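Local coordinates for centrosome-associated zinc finger protein Cp190 (Drosophila melanogaster, PDB 6ER1), which organises chromatin domains and insulator boundaries as a cofactor recruited by DNA-binding insulator proteins, and homodimerizes through its N-terminal BTB domain, at residues T58-Q66 / L75-A83; Y105-K113 / V119-H127. One frame throughout, in Å; residues are numbered along the deposited sequence.

In the fold
Both contacts belong to the BTB/POZ domain through which the protein homodimerizes, and they follow one another along the chain: contact 1 is complete before contact 2 begins. Contact 1 sets helix 60-67 against the end of strand 74-76 and the loop that follows it, whereas contact 2 pairs helices 105-115 and 118-124 near the C-terminal end of the modelled chain. Their centres lie about 18 Å apart, yet they meet where Phe-81 CE1 of contact 1 rests 3.7 Å from Thr-111 CG2 of contact 2. Helix 105-115 therefore serves both, and helix 83-95 also borders each. Tyr-34 of the second subunit hydrogen-bonds Asn-62, and Trp-17 and Lys-13 of that subunit pack on Val-119 and Leu-123 respectively.

Contact 1: T58-Q66 / L75-A83; sequences TDYFNVLEQ and LIMPNEFQA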
loop_
_atom_site.group_PDB
_atom_site.type_symbol
_atom_site.label_atom_id
_atom_site.label_comp_id
_atom_site.label_asym_id
_atom_site.label_seq_id
_atom_site.Cartn_x
_atom_site.Cartn_y
_atom_site.Cartn_z
ATOM N N THR A 58 3.995 0.172 -12.371
ATOM C CA THR A 58 4.544 1.034 -13.431
ATOM C C THR A 58 5.394 2.155 -12.858
ATOM O O THR A 58 5.190 2.547 -11.716
ATOM C CB THR A 58 3.395 1.640 -14.281
ATOM O OG1 THR A 58 3.906 2.314 -15.442
ATOM C CG2 THR A 58 2.512 2.578 -13.449
ATOM N N ASP A 59 6.274 2.718 -13.672
ATOM C CA ASP A 59 6.915 4.005 -13.334
ATOM C C ASP A 59 6.328 5.199 -14.124
ATOM O O ASP A 59 6.779 6.330 -13.982
ATOM C CB ASP A 59 8.421 3.949 -13.538
ATOM C CG ASP A 59 9.102 3.106 -12.491
ATOM O OD1 ASP A 59 8.861 3.415 -11.310
ATOM O OD2 ASP A 59 9.797 2.145 -12.881
ATOM N N TYR A 60 5.271 4.956 -14.875
ATOM C CA TYR A 60 4.718 6.019 -15.736
ATOM C C TYR A 60 4.170 7.187 -14.929
ATOM O O TYR A 60 4.337 8.342 -15.301
ATOM C CB TYR A 60 3.676 5.438 -16.616
ATOM C CG TYR A 60 3.137 6.384 -17.665
ATOM C CD1 TYR A 60 3.848 6.691 -18.827
ATOM C CD2 TYR A 60 1.862 6.921 -17.514
ATOM C CE1 TYR A 60 3.296 7.522 -19.817
ATOM C CE2 TYR A 60 1.277 7.699 -18.500
ATOM C CZ TYR A 60 1.979 8.008 -19.634
ATOM O OH TYR A 60 1.372 8.833 -20.567
ATOM N N PHE A 61 3.461 6.904 -13.827
ATOM C CA PHE A 61 2.970 8.000 -13.005
ATOM C C PHE A 61 4.134 8.790 -12.376
ATOM O O PHE A 61 4.025 9.997 -12.236
ATOM C CB PHE A 61 1.966 7.531 -11.966
ATOM C CG PHE A 61 0.638 7.123 -12.546
ATOM C CD1 PHE A 61 -0.339 8.060 -12.695
ATOM C CD2 PHE A 61 0.363 5.816 -12.924
ATOM C CE1 PHE A 61 -1.553 7.707 -13.202
ATOM C CE2 PHE A 61 -0.863 5.466 -13.464
ATOM C CZ PHE A 61 -1.803 6.422 -13.563
ATOM N N ASN A 62 5.272 8.116 -12.080
ATOM C CA ASN A 62 6.472 8.806 -11.634
ATOM C C ASN A 62 6.950 9.815 -12.693
ATOM O O ASN A 62 7.260 10.959 -12.389
ATOM C CB ASN A 62 7.611 7.851 -11.223
ATOM C CG ASN A 62 7.278 7.033 -9.987
ATOM O OD1 ASN A 62 6.674 7.529 -9.050
ATOM N ND2 ASN A 62 7.733 5.784 -9.965
ATOM N N VAL A 63 6.959 9.378 -13.938
ATOM C CA VAL A 63 7.389 10.287 -15.007
ATOM C C VAL A 63 6.411 11.422 -15.223
ATOM O O VAL A 63 6.839 12.546 -15.454
ATOM C CB VAL A 63 7.811 9.527 -16.303
ATOM C CG1 VAL A 63 7.422 10.220 -17.596
ATOM C CG2 VAL A 63 9.323 9.353 -16.284
ATOM N N LEU A 64 5.107 11.127 -15.101
ATOM C CA LEU A 64 4.094 12.214 -15.183
ATOM C C LEU A 64 4.317 13.265 -14.078
ATOM O O LEU A 64 4.263 14.446 -14.333
ATOM C CB LEU A 64 2.681 11.628 -15.098
ATOM C CG LEU A 64 2.206 10.719 -16.208
ATOM C CD1 LEU A 64 0.726 10.409 -16.032
ATOM C CD2 LEU A 64 2.520 11.272 -17.587
ATOM N N GLU A 65 4.637 12.816 -12.860
ATOM C CA GLU A 65 4.885 13.754 -11.796
ATOM C C GLU A 65 6.135 14.603 -12.025
ATOM O O GLU A 65 6.196 15.722 -11.538
ATOM C CB GLU A 65 5.008 13.013 -10.475
ATOM C CG GLU A 65 3.678 12.572 -9.931
ATOM C CD GLU A 65 3.778 12.228 -8.472
ATOM O OE1 GLU A 65 3.461 13.115 -7.644
ATOM O OE2 GLU A 65 4.179 11.087 -8.177
ATOM N N GLN A 66 7.123 14.055 -12.739
ATOM C CA GLN A 66 8.317 14.799 -13.132
ATOM C C GLN A 66 8.100 15.779 -14.302
ATOM O O GLN A 66 8.871 16.698 -14.458
ATOM C CB GLN A 66 9.462 13.829 -13.510
ATOM C CG GLN A 66 9.973 12.923 -12.409
ATOM C CD GLN A 66 10.623 13.709 -11.311
ATOM O OE1 GLN A 66 11.583 14.427 -11.555
ATOM N NE2 GLN A 66 10.070 13.631 -10.110
ATOM N N LEU A 75 -2.308 16.664 -10.298
ATOM C CA LEU A 75 -1.493 16.429 -11.457
ATOM C C LEU A 75 -2.372 16.425 -12.724
ATOM O O LEU A 75 -3.329 15.639 -12.841
ATOM C CB LEU A 75 -0.776 15.100 -11.289
ATOM C CG LEU A 75 0.226 14.705 -12.361
ATOM C CD1 LEU A 75 1.338 15.735 -12.464
ATOM C CD2 LEU A 75 0.793 13.363 -11.964
ATOM N N ILE A 76 -2.015 17.256 -13.691
ATOM C CA ILE A 76 -2.814 17.394 -14.922
ATOM C C ILE A 76 -2.434 16.267 -15.893
ATOM O O ILE A 76 -1.292 16.188 -16.403
ATOM C CB ILE A 76 -2.571 18.740 -15.595
ATOM C CG1 ILE A 76 -2.935 19.882 -14.639
ATOM C CG2 ILE A 76 -3.321 18.816 -16.902
ATOM C CD1 ILE A 76 -4.342 19.806 -14.071
ATOM N N MET A 77 -3.365 15.364 -16.120
ATOM C CA MET A 77 -3.106 14.222 -16.978
ATOM C C MET A 77 -2.924 14.650 -18.439
ATOM O O MET A 77 -3.610 15.555 -18.903
ATOM C CB MET A 77 -4.274 13.238 -16.908
ATOM C CG MET A 77 -4.380 12.537 -15.555
ATOM S SD MET A 77 -2.957 11.556 -15.058
ATOM C CE MET A 77 -1.935 12.703 -14.162
ATOM N N PRO A 78 -2.014 14.007 -19.165
ATOM C CA PRO A 78 -1.879 14.281 -20.584
ATOM C C PRO A 78 -3.121 13.952 -21.413
ATOM O O PRO A 78 -3.977 13.166 -21.003
ATOM C CB PRO A 78 -0.693 13.428 -21.014
ATOM C CG PRO A 78 -0.221 12.701 -19.832
ATOM C CD PRO A 78 -1.086 12.974 -18.681
ATOM N N ASN A 79 -3.214 14.569 -22.586
ATOM C CA ASN A 79 -4.382 14.384 -23.463
ATOM C C ASN A 79 -4.630 12.944 -23.858
ATOM O O ASN A 79 -5.791 12.532 -23.974
ATOM C CB ASN A 79 -4.229 15.232 -24.708
ATOM C CG ASN A 79 -4.305 16.702 -24.408
ATOM O OD1 ASN A 79 -4.877 17.123 -23.404
ATOM N ND2 ASN A 79 -3.738 17.501 -25.294
ATOM N N GLU A 80 -3.556 12.161 -23.982
ATOM C CA GLU A 80 -3.696 10.753 -24.372
ATOM C C GLU A 80 -3.980 9.820 -23.212
ATOM O O GLU A 80 -4.075 8.610 -23.443
ATOM C CB GLU A 80 -2.444 10.221 -25.114
ATOM C CG GLU A 80 -1.167 9.961 -24.277
ATOM C CD GLU A 80 -0.292 11.183 -24.158
ATOM O OE1 GLU A 80 -0.829 12.326 -24.266
ATOM O OE2 GLU A 80 0.915 10.990 -23.931
ATOM N N PHE A 81 -4.132 10.352 -21.989
ATOM C CA PHE A 81 -4.211 9.518 -20.800
ATOM C C PHE A 81 -5.329 10.042 -19.914
ATOM O O PHE A 81 -5.126 10.648 -18.867
ATOM C CB PHE A 81 -2.833 9.549 -20.094
ATOM C CG PHE A 81 -2.610 8.479 -19.068
ATOM C CD1 PHE A 81 -2.585 7.153 -19.420
ATOM C CD2 PHE A 81 -2.321 8.820 -17.746
ATOM C CE1 PHE A 81 -2.285 6.161 -18.493
ATOM C CE2 PHE A 81 -2.014 7.832 -16.821
ATOM C CZ PHE A 81 -2.020 6.499 -17.184
ATOM N N GLN A 82 -6.557 9.877 -20.424
ATOM C CA GLN A 82 -7.770 10.372 -19.754
ATOM C C GLN A 82 -8.545 9.253 -19.117
ATOM O O GLN A 82 -8.091 8.084 -19.048
ATOM C CB GLN A 82 -8.605 11.175 -20.778
ATOM C CG GLN A 82 -7.839 12.386 -21.245
ATOM C CD GLN A 82 -7.743 13.470 -20.166
ATOM O OE1 GLN A 82 -8.778 13.902 -19.605
ATOM N NE2 GLN A 82 -6.540 13.974 -19.916
ATOM N N ALA A 83 -9.698 9.566 -18.540
ATOM C CA ALA A 83 -10.385 8.612 -17.644
ATOM C C ALA A 83 -10.754 7.306 -18.328
ATOM O O ALA A 83 -10.827 6.277 -17.693
ATOM C CB ALA A 83 -11.604 9.250 -16.979
#
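Tyr-60 and Phe-81 meet in a T-shaped pair, ring planes 71° apart: the tyrosine brings CE2 over the middle of the phenylalanine face, with centroids 4.9 Å apart. A chi1 of -164° swings the Phe-81 ring away from its own backbone N and across to the helix. Phe-61 completes an aromatic cluster, its CZ lying 3.6 Å from Phe-81 CE2 at the edge of that ring, with the two planes inclined at 57°. Cutting Phe-81 back to an alanine would remove the face on which Tyr-60 rests and would probably leave a gap beside the rings of Tyr-60 and Phe-61.

Aliphatic contacts continue the seam along helix 60-67. Leu-64 is branched and fits between several partners: CD1 meets Phe-81 CD2 at 3.8 Å and Met-77 SD at 4.0 Å, while CD2 abuts Pro-78 CG. Farther along, Leu-75 CD2 presses against the methylene CG of Glu-65 at 3.6 Å, so the glutamate adds apolar surface while its carboxylate pairs with Arg-51.

Polar groups shape each side separately. An ST turn, Thr-58 OG1 accepting from Tyr-60 N, leads into the helix, and Pro-78 O accepts from Phe-81 N and Gln-82 NE2 on opposite faces of its carbonyl plane.

Tyr-60 OH hydrogen-bonds to Glu-114 of helix 105-115, Phe-61 and Met-77 lean on Leu-39 of strand 37-40, and Phe-81 touches Val-86 of helix 83-95.

Contact 2: Y105-K113 / V119-H127; sequences YGKLLRTAK and VLLKLLEAH. With PO4 (phosphate ion), chain B.
Leu-124 and Ala-112 stand at the apolar centre of an antiparallel helical hairpin, formed by the last two helices of the chain. The axes of 105-113 and 119-124 approach to 9.1 Å, and their N-to-C directions are 148° apart. Alanine suits the point where the backbones come nearest: its small CB fits against Leu-121 CD2 at 3.7 Å and also meets Leu-120 CD2. One turn beyond Leu-120, Leu-124 sends CD1 over the backbone of Leu-109, 3.8 Å from its CA, and lays CD2 against Tyr-105 CE1, 3.8 Å away. A branched residue can thus fill two places at once.

Farther out, Leu-109 CD1 and Leu-121 CD2 touch at 3.6 Å, the two side chains crossing at about a right angle. In one of its two conformers Lys-113 extends this apolar surface, laying CG against Leu-121 CD2. Leu-120 and Leu-124 also reach Leu-98 of strand 97-101.

At the polar edge, in that same conformer of Lys-113, a water accepts a weak bond from NZ and donates to Glu-125 OE2. Tyrosine combines an apolar ring with a donor: with CG anti to the backbone N (chi1 174°), Tyr-105 extends along Leu-124 to the end of helix 118-124. There its OH donates to Leu-124 O at 2.7 Å, from 50° above the carbonyl plane.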
loop_
_atom_site.group_PDB
_atom_site.type_symbol
_atom_site.label_atom_id
_atom_site.label_comp_id
_atom_site.label_asym_id
_atom_site.label_seq_id
_atom_site.Cartn_x
_atom_site.Cartn_y
_atom_site.Cartn_z
ATOM N N TYR A 105 -10.181 -2.471 -26.107
ATOM C CA TYR A 105 -9.017 -3.402 -25.976
ATOM C C TYR A 105 -7.848 -2.746 -26.584
ATOM O O TYR A 105 -6.733 -2.695 -25.886
ATOM C CB TYR A 105 -9.303 -4.746 -26.640
ATOM C CG TYR A 105 -8.109 -5.649 -26.648
ATOM C CD1 TYR A 105 -7.782 -6.324 -25.485
ATOM C CD2 TYR A 105 -7.350 -5.826 -27.751
ATOM C CE1 TYR A 105 -6.698 -7.175 -25.474
ATOM C CE2 TYR A 105 -6.237 -6.693 -27.752
ATOM C CZ TYR A 105 -5.931 -7.368 -26.590
ATOM O OH TYR A 105 -4.842 -8.219 -26.620
ATOM N N GLY A 106 -7.808 -2.348 -27.819
ATOM C CA GLY A 106 -6.624 -1.827 -28.431
ATOM C C GLY A 106 -6.145 -0.580 -27.838
ATOM O O GLY A 106 -4.881 -0.413 -27.667
ATOM N N LYS A 107 -6.956 0.306 -27.364
ATOM C CA LYS A 107 -6.556 1.519 -26.767
ATOM C C LYS A 107 -5.871 1.149 -25.415
ATOM O O LYS A 107 -4.854 1.821 -25.077
ATOM C CB LYS A 107 -7.763 2.436 -26.497
ATOM C CG LYS A 107 -7.355 3.877 -26.265
ATOM C CD LYS A 107 -8.483 4.892 -26.216
ATOM C CE LYS A 107 -7.899 6.267 -25.930
ATOM N NZ LYS A 107 -8.916 7.356 -25.977
ATOM N N LEU A 108 -6.444 0.260 -24.669
ATOM C CA LEU A 108 -5.842 -0.144 -23.376
ATOM C C LEU A 108 -4.519 -0.782 -23.668
ATOM O O LEU A 108 -3.538 -0.494 -22.858
ATOM C CB LEU A 108 -6.766 -1.059 -22.624
ATOM C CG LEU A 108 -7.973 -0.348 -22.009
ATOM C CD1 LEU A 108 -9.025 -1.391 -21.626
ATOM C CD2 LEU A 108 -7.567 0.450 -20.759
ATOM N N LEU A 109 -4.351 -1.606 -24.665
ATOM C CA LEU A 109 -3.064 -2.238 -25.002
ATOM C C LEU A 109 -2.109 -1.191 -25.395
ATOM O O LEU A 109 -0.921 -1.211 -24.879
ATOM C CB LEU A 109 -3.256 -3.305 -26.032
ATOM C CG LEU A 109 -2.098 -4.112 -26.456
ATOM C CD1 LEU A 109 -1.321 -4.672 -25.275
ATOM C CD2 LEU A 109 -2.473 -5.205 -27.407
ATOM N N ARG A 110 -2.393 -0.224 -26.230
ATOM C CA ARG A 110 -1.477 0.827 -26.589
ATOM C C ARG A 110 -1.107 1.648 -25.356
ATOM O O ARG A 110 0.106 2.055 -25.249
ATOM C CB ARG A 110 -1.995 1.714 -27.742
ATOM C CG ARG A 110 -2.050 0.952 -29.060
ATOM C CD ARG A 110 -2.556 1.822 -30.220
ATOM N NE ARG A 110 -3.941 2.267 -30.105
ATOM C CZ ARG A 110 -4.966 1.533 -30.520
ATOM N NH1 ARG A 110 -4.808 0.355 -31.068
ATOM N NH2 ARG A 110 -6.187 2.074 -30.407
ATOM N N THR A 111 -1.993 1.914 -24.445
ATOM C CA THR A 111 -1.720 2.668 -23.259
ATOM C C THR A 111 -0.741 1.800 -22.371
ATOM O O THR A 111 0.256 2.415 -21.852
ATOM C CB THR A 111 -2.946 3.028 -22.466
ATOM O OG1 THR A 111 -3.782 3.870 -23.318
ATOM C CG2 THR A 111 -2.704 3.771 -21.235
ATOM N N ALA A 112 -1.005 0.547 -22.206
ATOM C CA ALA A 112 -0.088 -0.301 -21.346
ATOM C C ALA A 112 1.203 -0.284 -22.032
ATOM O O ALA A 112 2.263 -0.305 -21.248
ATOM C CB ALA A 112 -0.656 -1.675 -21.263
ATOM N N LYS A 113 1.381 -0.306 -23.306
ATOM C CA LYS A 113 2.683 -0.239 -23.981
ATOM C C LYS A 113 3.329 1.082 -23.776
ATOM O O LYS A 113 4.605 1.149 -23.453
ATOM C CB LYS A 113 2.593 -0.580 -25.493
ATOM C CG LYS A 113 2.273 -2.018 -25.811
ATOM C CD LYS A 113 2.137 -2.195 -27.320
ATOM C CE LYS A 113 2.138 -3.638 -27.829
ATOM N NZ LYS A 113 3.305 -4.155 -28.569
ATOM N N VAL A 119 2.899 -6.005 -16.286
ATOM C CA VAL A 119 1.929 -6.937 -15.739
ATOM C C VAL A 119 0.577 -6.851 -16.513
ATOM O O VAL A 119 -0.083 -7.844 -16.678
ATOM C CB VAL A 119 1.732 -6.782 -14.227
ATOM C CG1 VAL A 119 1.162 -5.451 -13.840
ATOM C CG2 VAL A 119 0.994 -7.955 -13.593
ATOM N N LEU A 120 0.237 -5.655 -16.936
ATOM C CA LEU A 120 -1.041 -5.470 -17.700
ATOM C C LEU A 120 -0.864 -5.946 -19.153
ATOM O O LEU A 120 -1.792 -6.540 -19.735
ATOM C CB LEU A 120 -1.456 -4.005 -17.615
ATOM C CG LEU A 120 -2.745 -3.673 -18.393
ATOM C CD1 LEU A 120 -3.864 -4.577 -17.913
ATOM C CD2 LEU A 120 -2.996 -2.203 -18.133
ATOM N N LEU A 121 0.300 -5.666 -19.740
ATOM C CA LEU A 121 0.613 -6.231 -21.080
ATOM C C LEU A 121 0.453 -7.740 -21.115
ATOM O O LEU A 121 -0.170 -8.296 -22.032
ATOM C CB LEU A 121 2.049 -5.863 -21.498
ATOM C CG LEU A 121 2.216 -4.378 -21.788
ATOM C CD1 LEU A 121 3.657 -3.885 -21.833
ATOM C CD2 LEU A 121 1.509 -4.010 -23.070
ATOM N N LYS A 122 1.043 -8.413 -20.137
ATOM C CA LYS A 122 0.947 -9.850 -20.071
ATOM C C LYS A 122 -0.513 -10.304 -19.958
ATOM O O LYS A 122 -0.935 -11.267 -20.604
ATOM C CB LYS A 122 1.810 -10.355 -18.893
ATOM C CG LYS A 122 3.279 -10.234 -19.199
ATOM C CD LYS A 122 4.130 -10.896 -18.129
ATOM C CE LYS A 122 5.614 -10.704 -18.384
ATOM N NZ LYS A 122 6.386 -10.961 -17.142
ATOM N N LEU A 123 -1.289 -9.613 -19.138
ATOM C CA LEU A 123 -2.703 -9.962 -19.001
ATOM C C LEU A 123 -3.478 -9.783 -20.338
ATOM O O LEU A 123 -4.237 -10.671 -20.742
ATOM C CB LEU A 123 -3.311 -9.135 -17.888
ATOM C CG LEU A 123 -4.811 -9.363 -17.658
ATOM C CD1 LEU A 123 -5.122 -10.818 -17.337
ATOM C CD2 LEU A 123 -5.327 -8.439 -16.591
ATOM N N LEU A 124 -3.245 -8.659 -21.000
ATOM C CA LEU A 124 -4.017 -8.335 -22.235
ATOM C C LEU A 124 -3.619 -9.252 -23.347
ATOM O O LEU A 124 -4.416 -9.512 -24.253
ATOM C CB LEU A 124 -3.749 -6.902 -22.597
ATOM C CG LEU A 124 -4.492 -5.875 -21.744
ATOM C CD1 LEU A 124 -3.929 -4.508 -22.060
ATOM C CD2 LEU A 124 -5.991 -5.899 -21.944
ATOM N N GLU A 125 -2.408 -9.815 -23.263
ATOM C CA GLU A 125 -1.882 -10.702 -24.290
ATOM C C GLU A 125 -2.000 -12.183 -23.912
ATOM O O GLU A 125 -1.506 -13.022 -24.653
ATOM C CB GLU A 125 -0.410 -10.336 -24.539
ATOM C CG GLU A 125 -0.218 -8.942 -25.114
ATOM C CD GLU A 125 1.215 -8.430 -25.146
ATOM O OE1 GLU A 125 2.162 -9.112 -24.691
ATOM O OE2 GLU A 125 1.391 -7.298 -25.632
ATOM N N ALA A 126 -2.692 -12.513 -22.822
ATOM C CA ALA A 126 -2.781 -13.898 -22.322
ATOM C C ALA A 126 -3.581 -14.789 -23.243
ATOM O O ALA A 126 -4.545 -14.355 -23.870
ATOM C CB ALA A 126 -3.405 -13.933 -20.919
ATOM N N HIS A 127 -3.206 -16.065 -23.283
ATOM C CA HIS A 127 -3.923 -17.019 -24.118
ATOM C C HIS A 127 -4.027 -18.386 -23.476
ATOM O O HIS A 127 -3.331 -18.682 -22.518
ATOM C CB HIS A 127 -3.259 -17.094 -25.495
ATOM C CG HIS A 127 -1.811 -17.450 -25.450
ATOM N ND1 HIS A 127 -1.368 -18.750 -25.428
ATOM C CD2 HIS A 127 -0.702 -16.676 -25.411
ATOM C CE1 HIS A 127 -0.049 -18.769 -25.391
ATOM N NE2 HIS A 127 0.378 -17.520 -25.371
HETATM P P PO4 B . -1.525 -22.134 -25.797
HETATM O O1 PO4 B . -0.047 -21.864 -25.938
HETATM O O2 PO4 B . -1.587 -22.730 -24.419
HETATM O O3 PO4 B . -2.026 -23.064 -26.856
HETATM O O4 PO4 B . -2.338 -20.865 -25.879
HETATM O O HOH W 1 3.771 -5.953 -25.994
#